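Local coordinates for probable leucine/isoleucine/valine-binding protein (Rhodopirellula baltica, PDB 4KV7) that probably binds leucine, isoleucine, valine or related small solutes as a periplasmic substrate-binding protein of the leucine-binding family, at residues D209-Q214 and N239-Q244; L232-R237 and G261-G266. The protein carries 1 engineered substitution. All blocks are in the same frame, centred on the assembly; numbering follows the deposited sequence.

Contact 1: residues D209-Q214 and N239-Q244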
loop_
_atom_site.group_PDB
_atom_site.type_symbol
_atom_site.label_atom_id
_atom_site.label_comp_id
_atom_site.label_asym_id
_atom_site.label_seq_id
_atom_site.Cartn_x
_atom_site.Cartn_y
_atom_site.Cartn_z
ATOM N N ASP A 209 3.772 25.767 -8.039
ATOM C CA ASP A 209 2.315 25.816 -8.194
ATOM C C ASP A 209 1.602 25.942 -6.852
ATOM O O ASP A 209 0.651 26.711 -6.728
ATOM C CB ASP A 209 1.799 24.589 -8.955
ATOM C CG ASP A 209 2.052 24.679 -10.446
ATOM O OD1 ASP A 209 2.346 25.788 -10.934
ATOM O OD2 ASP A 209 1.951 23.641 -11.132
ATOM N N LEU A 210 2.052 25.204 -5.846
ATOM C CA LEU A 210 1.470 25.333 -4.519
ATOM C C LEU A 210 1.735 26.714 -3.928
ATOM O O LEU A 210 0.840 27.335 -3.353
ATOM C CB LEU A 210 2.016 24.257 -3.591
ATOM C CG LEU A 210 1.612 22.833 -3.966
ATOM C CD1 LEU A 210 2.394 21.853 -3.111
ATOM C CD2 LEU A 210 0.115 22.656 -3.778
ATOM N N LEU A 211 2.959 27.211 -4.093
ATOM C CA LEU A 211 3.370 28.467 -3.472
ATOM C C LEU A 211 2.650 29.687 -4.033
ATOM O O LEU A 211 2.495 30.695 -3.341
ATOM C CB LEU A 211 4.883 28.650 -3.600
ATOM C CG LEU A 211 5.702 27.737 -2.696
ATOM C CD1 LEU A 211 7.188 27.904 -2.935
ATOM C CD2 LEU A 211 5.349 28.011 -1.257
HETATM N N MSE A 212 2.215 29.605 -5.286
HETATM C CA MSE A 212 1.557 30.742 -5.921
HETATM C C MSE A 212 0.044 30.724 -5.708
HETATM O O MSE A 212 -0.658 31.628 -6.154
HETATM C CB MSE A 212 1.862 30.777 -7.418
HETATM C CG MSE A 212 1.122 29.713 -8.204
HETATM SE SE MSE A 212 1.436 29.793 -10.120
HETATM C CE MSE A 212 2.818 31.158 -10.175
ATOM N N HIS A 213 -0.463 29.699 -5.034
ATOM C CA HIS A 213 -1.908 29.546 -4.894
ATOM C C HIS A 213 -2.526 30.594 -3.977
ATOM O O HIS A 213 -1.900 31.024 -3.007
ATOM C CB HIS A 213 -2.253 28.156 -4.372
ATOM C CG HIS A 213 -3.645 27.723 -4.707
ATOM N ND1 HIS A 213 -3.957 27.092 -5.892
ATOM C CD2 HIS A 213 -4.810 27.843 -4.026
ATOM C CE1 HIS A 213 -5.252 26.830 -5.921
ATOM N NE2 HIS A 213 -5.794 27.281 -4.802
ATOM N N GLN A 214 -3.759 30.996 -4.299
ATOM C CA GLN A 214 -4.552 31.911 -3.479
ATOM C C GLN A 214 -5.803 31.201 -2.965
ATOM O O GLN A 214 -6.710 30.912 -3.752
ATOM C CB GLN A 214 -5.012 33.096 -4.325
ATOM C CG GLN A 214 -3.950 33.688 -5.229
ATOM C CD GLN A 214 -3.171 34.795 -4.559
ATOM O OE1 GLN A 214 -2.766 34.671 -3.403
ATOM N NE2 GLN A 214 -2.965 35.892 -5.278
ATOM N N ASN A 239 12.160 27.208 0.900
ATOM C CA ASN A 239 11.404 28.277 0.250
ATOM C C ASN A 239 10.423 28.972 1.189
ATOM O O ASN A 239 9.471 29.620 0.735
ATOM C CB ASN A 239 10.647 27.746 -0.975
ATOM C CG ASN A 239 11.526 27.634 -2.207
ATOM O OD1 ASN A 239 12.168 26.609 -2.436
ATOM N ND2 ASN A 239 11.556 28.688 -3.010
ATOM N N ASN A 240 10.646 28.825 2.492
ATOM C CA ASN A 240 9.869 29.539 3.507
ATOM C C ASN A 240 8.403 29.101 3.557
ATOM O O ASN A 240 7.509 29.919 3.787
ATOM C CB ASN A 240 9.996 31.059 3.298
ATOM C CG ASN A 240 9.559 31.861 4.510
ATOM O OD1 ASN A 240 9.451 31.327 5.615
ATOM N ND2 ASN A 240 9.302 33.151 4.306
ATOM N N PHE A 241 8.169 27.807 3.354
ATOM C CA PHE A 241 6.815 27.266 3.303
ATOM C C PHE A 241 6.708 26.044 4.207
ATOM O O PHE A 241 7.353 25.027 3.953
ATOM C CB PHE A 241 6.482 26.884 1.861
ATOM C CG PHE A 241 5.102 26.315 1.670
ATOM C CD1 PHE A 241 3.980 26.972 2.157
ATOM C CD2 PHE A 241 4.928 25.144 0.950
ATOM C CE1 PHE A 241 2.712 26.446 1.957
ATOM C CE2 PHE A 241 3.665 24.617 0.745
ATOM C CZ PHE A 241 2.557 25.278 1.247
ATOM N N ASN A 242 5.886 26.141 5.250
ATOM C CA ASN A 242 5.770 25.073 6.238
ATOM C C ASN A 242 4.325 24.694 6.576
ATOM O O ASN A 242 3.876 24.866 7.711
ATOM C CB ASN A 242 6.527 25.448 7.518
ATOM C CG ASN A 242 8.024 25.592 7.295
ATOM O OD1 ASN A 242 8.760 24.603 7.296
ATOM N ND2 ASN A 242 8.482 26.824 7.107
ATOM N N PRO A 243 3.589 24.161 5.596
ATOM C CA PRO A 243 2.220 23.725 5.867
ATOM C C PRO A 243 2.238 22.420 6.646
ATOM O O PRO A 243 3.305 21.833 6.834
ATOM C CB PRO A 243 1.685 23.441 4.469
ATOM C CG PRO A 243 2.901 22.905 3.743
ATOM C CD PRO A 243 4.030 23.784 4.240
ATOM N N GLN A 244 1.075 21.954 7.079
ATOM C CA GLN A 244 0.972 20.588 7.567
ATOM C C GLN A 244 1.049 19.647 6.374
ATOM O O GLN A 244 0.207 19.710 5.479
ATOM C CB GLN A 244 -0.356 20.383 8.289
ATOM C CG GLN A 244 -0.601 18.947 8.722
ATOM C CD GLN A 244 0.364 18.492 9.798
ATOM O OE1 GLN A 244 0.363 19.022 10.905
ATOM N NE2 GLN A 244 1.179 17.488 9.487
#
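Phe241, which packs against Leu211 of helix 204-211, closes the Schellman motif that ends helix 226-238. Asn240, with its positive phi, is the C-prime residue of that motif: Phe241 N bonds to Ala236 O, and Asn240 N to Arg237 O. The reversal turns the phenylalanine back toward the neighbouring helix end. With CG anti to the backbone N (chi1 -180°), its ring is brought under Leu211, one face turned to it, and the two side chains slide past each other in opposite directions. One branch of the leucine does most of the touching: CD2 lies 3.4 Å from Phe241 CG and 3.5 Å from Phe241 CB, so it sits over the root of the ring rather than over its middle. The approach is a CH-pi contact, with Leu211 CD2 3.8 Å from the centroid of the Phe241 ring and 29° off its normal. On the opposite face Pro243 CD stands 3.4 Å above the plane of the Phe241 ring, over its centre, and the aromatic group is held like a plate between leucine and proline. The other branch of the leucine points elsewhere: Leu211 CD1 meets Asn239 CB at 4.0 Å, the two side chains crossing at about a right angle. Apolar contact therefore joins the two helix ends. Behind it Phe241 also touches Leu207 of helix 204-211 and Val220 of strand 219-223, while the chain runs on through Pro243 into strand 244-247, beside 219-223 in the sheet.

Contact 2: residues L232-R237 and G261-G266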
loop_
_atom_site.group_PDB
_atom_site.type_symbol
_atom_site.label_atom_id
_atom_site.label_comp_id
_atom_site.label_asym_id
_atom_site.label_seq_id
_atom_site.Cartn_x
_atom_site.Cartn_y
_atom_site.Cartn_z
ATOM N N LEU A 232 10.457 17.442 -1.973
ATOM C CA LEU A 232 9.456 18.494 -1.903
ATOM C C LEU A 232 9.458 19.149 -0.516
ATOM O O LEU A 232 9.449 20.372 -0.399
ATOM C CB LEU A 232 8.087 17.906 -2.254
ATOM C CG LEU A 232 6.870 18.834 -2.366
ATOM C CD1 LEU A 232 6.329 19.232 -1.005
ATOM C CD2 LEU A 232 7.156 20.058 -3.222
ATOM N N ILE A 233 9.451 18.333 0.531
ATOM C CA ILE A 233 9.437 18.860 1.892
ATOM C C ILE A 233 10.692 19.669 2.208
ATOM O O ILE A 233 10.603 20.756 2.792
ATOM C CB ILE A 233 9.215 17.751 2.914
ATOM C CG1 ILE A 233 7.772 17.256 2.793
ATOM C CG2 ILE A 233 9.491 18.256 4.330
ATOM C CD1 ILE A 233 7.519 15.938 3.468
ATOM N N ARG A 234 11.856 19.166 1.804
ATOM C CA ARG A 234 13.100 19.900 2.003
ATOM C C ARG A 234 13.053 21.244 1.294
ATOM O O ARG A 234 13.439 22.270 1.854
ATOM C CB ARG A 234 14.299 19.101 1.481
ATOM C CG ARG A 234 14.741 17.975 2.392
ATOM C CD ARG A 234 16.105 17.425 1.993
ATOM N NE ARG A 234 16.474 16.270 2.808
ATOM C CZ ARG A 234 17.071 16.345 3.993
ATOM N NH1 ARG A 234 17.379 17.526 4.518
ATOM N NH2 ARG A 234 17.363 15.233 4.658
HETATM N N MSE A 235 12.586 21.231 0.050
HETATM C CA MSE A 235 12.535 22.447 -0.753
HETATM C C MSE A 235 11.493 23.437 -0.268
HETATM O O MSE A 235 11.706 24.649 -0.323
HETATM C CB MSE A 235 12.290 22.105 -2.215
HETATM C CG MSE A 235 13.495 21.483 -2.865
HETATM SE SE MSE A 235 13.328 21.368 -4.792
HETATM C CE MSE A 235 12.083 22.780 -5.086
ATOM N N ALA A 236 10.364 22.924 0.194
ATOM C CA ALA A 236 9.342 23.782 0.773
ATOM C C ALA A 236 9.937 24.563 1.936
ATOM O O ALA A 236 9.806 25.782 2.003
ATOM C CB ALA A 236 8.165 22.945 1.238
ATOM N N ARG A 237 10.609 23.860 2.843
ATOM C CA ARG A 237 11.154 24.505 4.031
ATOM C C ARG A 237 12.255 25.518 3.666
ATOM O O ARG A 237 12.390 26.556 4.317
ATOM C CB ARG A 237 11.607 23.459 5.067
ATOM C CG ARG A 237 10.496 22.456 5.466
ATOM C CD ARG A 237 10.740 21.792 6.832
ATOM N NE ARG A 237 9.972 20.556 7.012
ATOM C CZ ARG A 237 8.714 20.502 7.445
ATOM N NH1 ARG A 237 8.106 19.330 7.579
ATOM N NH2 ARG A 237 8.059 21.617 7.743
ATOM N N GLY A 261 14.953 12.715 8.262
ATOM C CA GLY A 261 15.408 12.879 9.632
ATOM C C GLY A 261 14.508 13.816 10.420
ATOM O O GLY A 261 13.285 13.665 10.407
ATOM N N ASP A 262 15.110 14.801 11.084
ATOM C CA ASP A 262 14.373 15.777 11.889
ATOM C C ASP A 262 13.295 16.527 11.103
ATOM O O ASP A 262 12.319 17.009 11.674
ATOM C CB ASP A 262 15.341 16.793 12.514
ATOM C CG ASP A 262 16.320 16.151 13.478
ATOM O OD1 ASP A 262 15.946 15.147 14.118
ATOM O OD2 ASP A 262 17.459 16.652 13.594
ATOM N N LEU A 263 13.474 16.617 9.790
ATOM C CA LEU A 263 12.563 17.380 8.950
ATOM C C LEU A 263 11.229 16.659 8.772
ATOM O O LEU A 263 10.263 17.239 8.274
ATOM C CB LEU A 263 13.195 17.662 7.584
ATOM C CG LEU A 263 14.241 18.779 7.473
ATOM C CD1 LEU A 263 15.437 18.570 8.395
ATOM C CD2 LEU A 263 14.703 18.924 6.030
ATOM N N ALA A 264 11.175 15.390 9.173
ATOM C CA ALA A 264 9.936 14.617 9.109
ATOM C C ALA A 264 9.087 14.798 10.362
ATOM O O ALA A 264 7.929 14.383 10.389
ATOM C CB ALA A 264 10.231 13.138 8.876
ATOM N N ASN A 265 9.665 15.404 11.395
ATOM C CA ASN A 265 8.958 15.626 12.653
ATOM C C ASN A 265 7.711 16.471 12.427
ATOM O O ASN A 265 7.793 17.609 11.958
ATOM C CB ASN A 265 9.885 16.304 13.668
ATOM C CG ASN A 265 9.400 16.159 15.104
ATOM O OD1 ASN A 265 8.219 15.937 15.359
ATOM N ND2 ASN A 265 10.321 16.296 16.053
ATOM N N GLY A 266 6.553 15.903 12.745
ATOM C CA GLY A 266 5.303 16.623 12.592
ATOM C C GLY A 266 4.473 16.185 11.399
ATOM O O GLY A 266 3.298 16.537 11.303
HETATM O O HOH W 1 6.356 19.005 9.866
#
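The guanidinium groups of Arg234 and Arg237 both approach Leu263 obliquely: Arg234 meets its CD2, and Arg237 its carbonyl O. The two arginines lie one helical turn apart on helix 226-238, in one alpha/beta lobe of the periplasmic binding protein fold, where helices pack on a mostly parallel sheet; Leu263 belongs to the short 3-10 segment 262-264 between helix 253-260 and strand 268-271. Leu263 CD2 fits against the long arm of Arg234, 3.8 Å from Arg234 CG and 3.4 Å from Arg234 NH1, with the two side chains crossing nearly at right angles. The chain of Arg234 is extended as far as NE and then turns its head across (chi4 -86°), while its NH2 bonds to Ser259 O near the end of helix 253-260. Arg237 NH1 makes two bonds. It donates to Leu263 O at 3.1 Å, almost straight out from the carbonyl, but the bond is bent at the hydrogen (137°), the oxygen standing 29° out of the guanidinium plane. It also donates to a water, which passes a hydrogen on to Asn265 O. Arg237 NH2 is held by Asn242 OD1. A leucine in place of Arg237 would probably leave Leu263 O and the water without this donor and Asn242 OD1 without its mate. Deeper in, Ile233 CG2 reaches Leu263 O at 4.1 Å.

Overall arrangement
The centres of contacts 1 and 2 lie 13 Å apart in the same alpha/beta lobe, one of the two lobes of this periplasmic binding protein. Their segments alternate along the chain: 209-214, 232-237, 239-244, 261-266. Helix 226-238 joins them, its last turns serving contact 2 and the turn that follows it serving contact 1. Together they join the C-terminal ends of three successive helices, 204-211, 226-238 and 253-260, each followed by a parallel strand: 219-223, 244-247 and 268-271. A Gln244 NE2 to Gly266 O bond of 2.9 Å links the two contacts directly, near the starts of two adjacent strands. Contact 1 is apolar and contact 2 partly polar; both connect neighbouring helix ends within one lobe.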